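Local coordinates for SnoaL-like domain-containing protein (Burkholderia thailandensis E264, PDB 3EC9) that is of unknown function but has an NTF2-like, SnoaL-like fold, whose relatives commonly bind small molecules in a pocket between helices and a curved sheet, at residues D20-S25 / Y76-D81. Numbering follows the deposited sequence.
Sequences DHYAAS and YTFKLD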
ATOM      1  N   ASP B  20      12.475 -14.530   4.334  1.00 11.15           N
ATOM      2  CA  ASP B  20      13.094 -14.892   5.638  1.00 10.95           C
ATOM      3  C   ASP B  20      12.675 -13.930   6.759  1.00 12.71           C
ATOM      4  O   ASP B  20      12.385 -14.335   7.894  1.00 11.34           O
ATOM      5  CB  ASP B  20      14.600 -14.842   5.547  1.00 12.26           C
ATOM      6  CG  ASP B  20      15.188 -15.997   4.780  1.00 14.43           C
ATOM      7  OD1 ASP B  20      14.516 -17.024   4.550  1.00 13.45           O
ATOM      8  OD2 ASP B  20      16.379 -15.879   4.444  1.00 19.10           O
ATOM      9  N   HIS B  21      12.675 -12.630   6.439  1.00 10.56           N
ATOM     10  CA  HIS B  21      12.173 -11.627   7.387  1.00 10.50           C
ATOM     11  C   HIS B  21      10.747 -11.940   7.848  1.00 12.59           C
ATOM     12  O   HIS B  21      10.455 -11.943   9.031  1.00 13.26           O
ATOM     13  CB  HIS B  21      12.221 -10.178   6.856  1.00 10.57           C
ATOM     14  CG  HIS B  21      11.503  -9.240   7.743  1.00 10.47           C
ATOM     15  ND1 HIS B  21      12.089  -8.681   8.857  1.00 13.28           N
ATOM     16  CD2 HIS B  21      10.205  -8.851   7.763  1.00 12.62           C
ATOM     17  CE1 HIS B  21      11.184  -7.979   9.514  1.00 12.93           C
ATOM     18  NE2 HIS B  21      10.040  -8.051   8.864  1.00 11.87           N
ATOM     19  N   TYR B  22       9.855 -12.183   6.899  1.00 13.01           N
ATOM     20  CA  TYR B  22       8.456 -12.411   7.234  1.00 13.80           C
ATOM     21  C   TYR B  22       8.269 -13.650   8.104  1.00 13.89           C
ATOM     22  O   TYR B  22       7.492 -13.632   9.045  1.00 14.19           O
ATOM     23  CB  TYR B  22       7.616 -12.549   5.979  1.00 13.17           C
ATOM     24  CG  TYR B  22       7.206 -11.223   5.349  1.00 10.33           C
ATOM     25  CD1 TYR B  22       6.533 -10.233   6.068  1.00 10.92           C
ATOM     26  CD2 TYR B  22       7.441 -10.987   4.004  1.00 11.27           C
ATOM     27  CE1 TYR B  22       6.125  -8.995   5.453  1.00 10.66           C
ATOM     28  CE2 TYR B  22       7.073  -9.783   3.394  1.00  9.38           C
ATOM     29  CZ  TYR B  22       6.400  -8.816   4.114  1.00  7.32           C
ATOM     30  OH  TYR B  22       6.006  -7.685   3.456  1.00  9.94           O
ATOM     31  N   ALA B  23       9.041 -14.686   7.798  1.00 11.29           N
ATOM     32  CA  ALA B  23       8.987 -15.902   8.578  1.00 12.12           C
ATOM     33  C   ALA B  23       9.418 -15.630  10.025  1.00 12.42           C
ATOM     34  O   ALA B  23       8.782 -16.110  10.964  1.00 13.24           O
ATOM     35  CB  ALA B  23       9.846 -16.996   7.924  1.00 11.80           C
ATOM     36  N   ALA B  24      10.516 -14.901  10.195  1.00 12.26           N
ATOM     37  CA  ALA B  24      11.043 -14.538  11.516  1.00 12.90           C
ATOM     38  C   ALA B  24      10.055 -13.686  12.265  1.00 16.05           C
ATOM     39  O   ALA B  24       9.872 -13.840  13.470  1.00 14.46           O
ATOM     40  CB  ALA B  24      12.385 -13.816  11.380  1.00 13.80           C
ATOM     41  N   SER B  25       9.419 -12.771  11.542  1.00 14.51           N
ATOM     42  CA  SER B  25       8.477 -11.840  12.183  1.00 14.33           C
ATOM     43  C   SER B  25       7.257 -12.576  12.701  1.00 14.14           C
ATOM     44  O   SER B  25       6.759 -12.283  13.804  1.00 17.62           O
ATOM     45  CB  SER B  25       8.062 -10.761  11.177  1.00 15.37           C
ATOM     46  OG  SER B  25       7.143  -9.873  11.766  1.00 23.22           O
ATOM     47  N   TYR B  76      -1.419  -8.380  17.829  1.00 12.97           N
ATOM     48  CA  TYR B  76      -1.107  -7.681  16.590  1.00 10.73           C
ATOM     49  C   TYR B  76      -0.437  -8.660  15.622  1.00 14.68           C
ATOM     50  O   TYR B  76       0.604  -9.233  15.932  1.00 15.01           O
ATOM     51  CB  TYR B  76      -0.196  -6.443  16.789  1.00 12.58           C
ATOM     52  CG  TYR B  76      -0.319  -5.538  15.565  1.00 14.02           C
ATOM     53  CD1 TYR B  76       0.425  -5.761  14.399  1.00 14.79           C
ATOM     54  CD2 TYR B  76      -1.226  -4.499  15.546  1.00 12.64           C
ATOM     55  CE1 TYR B  76       0.244  -4.965  13.272  1.00 14.96           C
ATOM     56  CE2 TYR B  76      -1.372  -3.688  14.454  1.00 12.62           C
ATOM     57  CZ  TYR B  76      -0.653  -3.952  13.299  1.00 14.22           C
ATOM     58  OH  TYR B  76      -0.831  -3.115  12.210  1.00 15.59           O
ATOM     59  N   THR B  77      -1.055  -8.850  14.457  1.00 12.02           N
ATOM     60  CA  THR B  77      -0.646  -9.918  13.525  1.00 12.44           C
ATOM     61  C   THR B  77      -0.581  -9.418  12.087  1.00 14.06           C
ATOM     62  O   THR B  77      -1.437  -8.643  11.675  1.00 13.63           O
ATOM     63  CB  THR B  77      -1.701 -11.057  13.594  1.00 12.43           C
ATOM     64  OG1 THR B  77      -1.770 -11.565  14.938  1.00 19.05           O
ATOM     65  CG2 THR B  77      -1.351 -12.213  12.670  1.00 17.78           C
ATOM     66  N   PHE B  78       0.408  -9.910  11.343  1.00 14.83           N
ATOM     67  CA  PHE B  78       0.464  -9.757   9.894  1.00 11.87           C
ATOM     68  C   PHE B  78       0.380 -11.132   9.283  1.00 14.12           C
ATOM     69  O   PHE B  78       1.110 -12.033   9.697  1.00 14.29           O
ATOM     70  CB  PHE B  78       1.753  -9.080   9.423  1.00 10.87           C
ATOM     71  CG  PHE B  78       1.894  -9.066   7.944  1.00 10.18           C
ATOM     72  CD1 PHE B  78       0.998  -8.353   7.158  1.00 11.30           C
ATOM     73  CD2 PHE B  78       2.896  -9.787   7.335  1.00 12.10           C
ATOM     74  CE1 PHE B  78       1.116  -8.361   5.784  1.00 14.36           C
ATOM     75  CE2 PHE B  78       3.011  -9.795   5.972  1.00 11.96           C
ATOM     76  CZ  PHE B  78       2.105  -9.070   5.197  1.00 13.01           C
ATOM     77  N   LYS B  79      -0.526 -11.262   8.333  1.00  9.02           N
ATOM     78  CA  LYS B  79      -0.691 -12.493   7.580  1.00 12.70           C
ATOM     79  C   LYS B  79      -0.332 -12.198   6.127  1.00 12.66           C
ATOM     80  O   LYS B  79      -0.990 -11.430   5.458  1.00 13.08           O
ATOM     81  CB  LYS B  79      -2.120 -13.046   7.706  1.00 15.23           C
ATOM     82  CG  LYS B  79      -2.515 -13.462   9.126  1.00 25.59           C
ATOM     83  N   LEU B  80       0.735 -12.821   5.639  1.00 10.93           N
ATOM     84  CA  LEU B  80       1.186 -12.657   4.278  1.00 10.57           C
ATOM     85  C   LEU B  80       0.330 -13.445   3.302  1.00 11.58           C
ATOM     86  O   LEU B  80       0.169 -14.660   3.476  1.00 12.69           O
ATOM     87  CB  LEU B  80       2.621 -13.140   4.165  1.00  9.46           C
ATOM     88  CG  LEU B  80       3.375 -12.874   2.859  1.00 10.46           C
ATOM     89  CD1 LEU B  80       3.564 -11.381   2.554  1.00 12.77           C
ATOM     90  CD2 LEU B  80       4.729 -13.619   2.817  1.00 11.49           C
ATOM     91  N   ASP B  81      -0.189 -12.742   2.293  0.50  9.96           N
ATOM     92  CA  ASP B  81      -1.056 -13.315   1.276  0.50  9.06           C
ATOM     93  C   ASP B  81      -0.334 -13.483  -0.072  0.50 10.29           C
ATOM     94  O   ASP B  81      -0.566 -14.459  -0.785  0.50 12.78           O
ATOM     95  CB  ASP B  81      -2.326 -12.461   1.104  0.50  8.91           C
ATOM     96  CG  ASP B  81      -3.295 -12.558   2.300  0.50 16.12           C
ATOM     97  OD1 ASP B  81      -3.379 -13.613   2.969  0.50 14.17           O
ATOM     98  OD2 ASP B  81      -3.988 -11.555   2.564  0.50 12.07           O
TER
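Y22 of helical segment 20-25 meets F78 and L80 of strand 76-81 with the two backbones well apart: the nearest CA atoms, those of Y22 and L80, are 7.9 Å from each other. No hydrogen bond crosses the gap, which the Y22 ring bridges, with F78 and L80 both lying on the strand-facing side of its plane. Y22 CE1 comes within 3.3 Å of F78 CE2, an oblique approach. The planes are inclined by only 30°, but the centroids lie 5.2 Å apart, so the rings are slid past each other with little overlap. L80 instead presents a methyl, CD1, over one face of Y22, 4.1 Å from the ring centroid in a CH-pi contact. With CG anti to the backbone N (chi1 -171°), L80 extends its branched end across the tyrosine. The pairing illustrates how, in the NTF2-like cone, N-terminal helix 14-26 packs against the curved sheet, here at strand 73-86, outermost within the chain. Deeper in, Y22 OH hydrogen-bonds to H113 and W115 on strand 106-118 of the same sheet, which ties down the far end of the ring. A glycerol, probably from the crystallisation liquor, hydrogen-bonds to H21 and S25; such molecules often mark pockets.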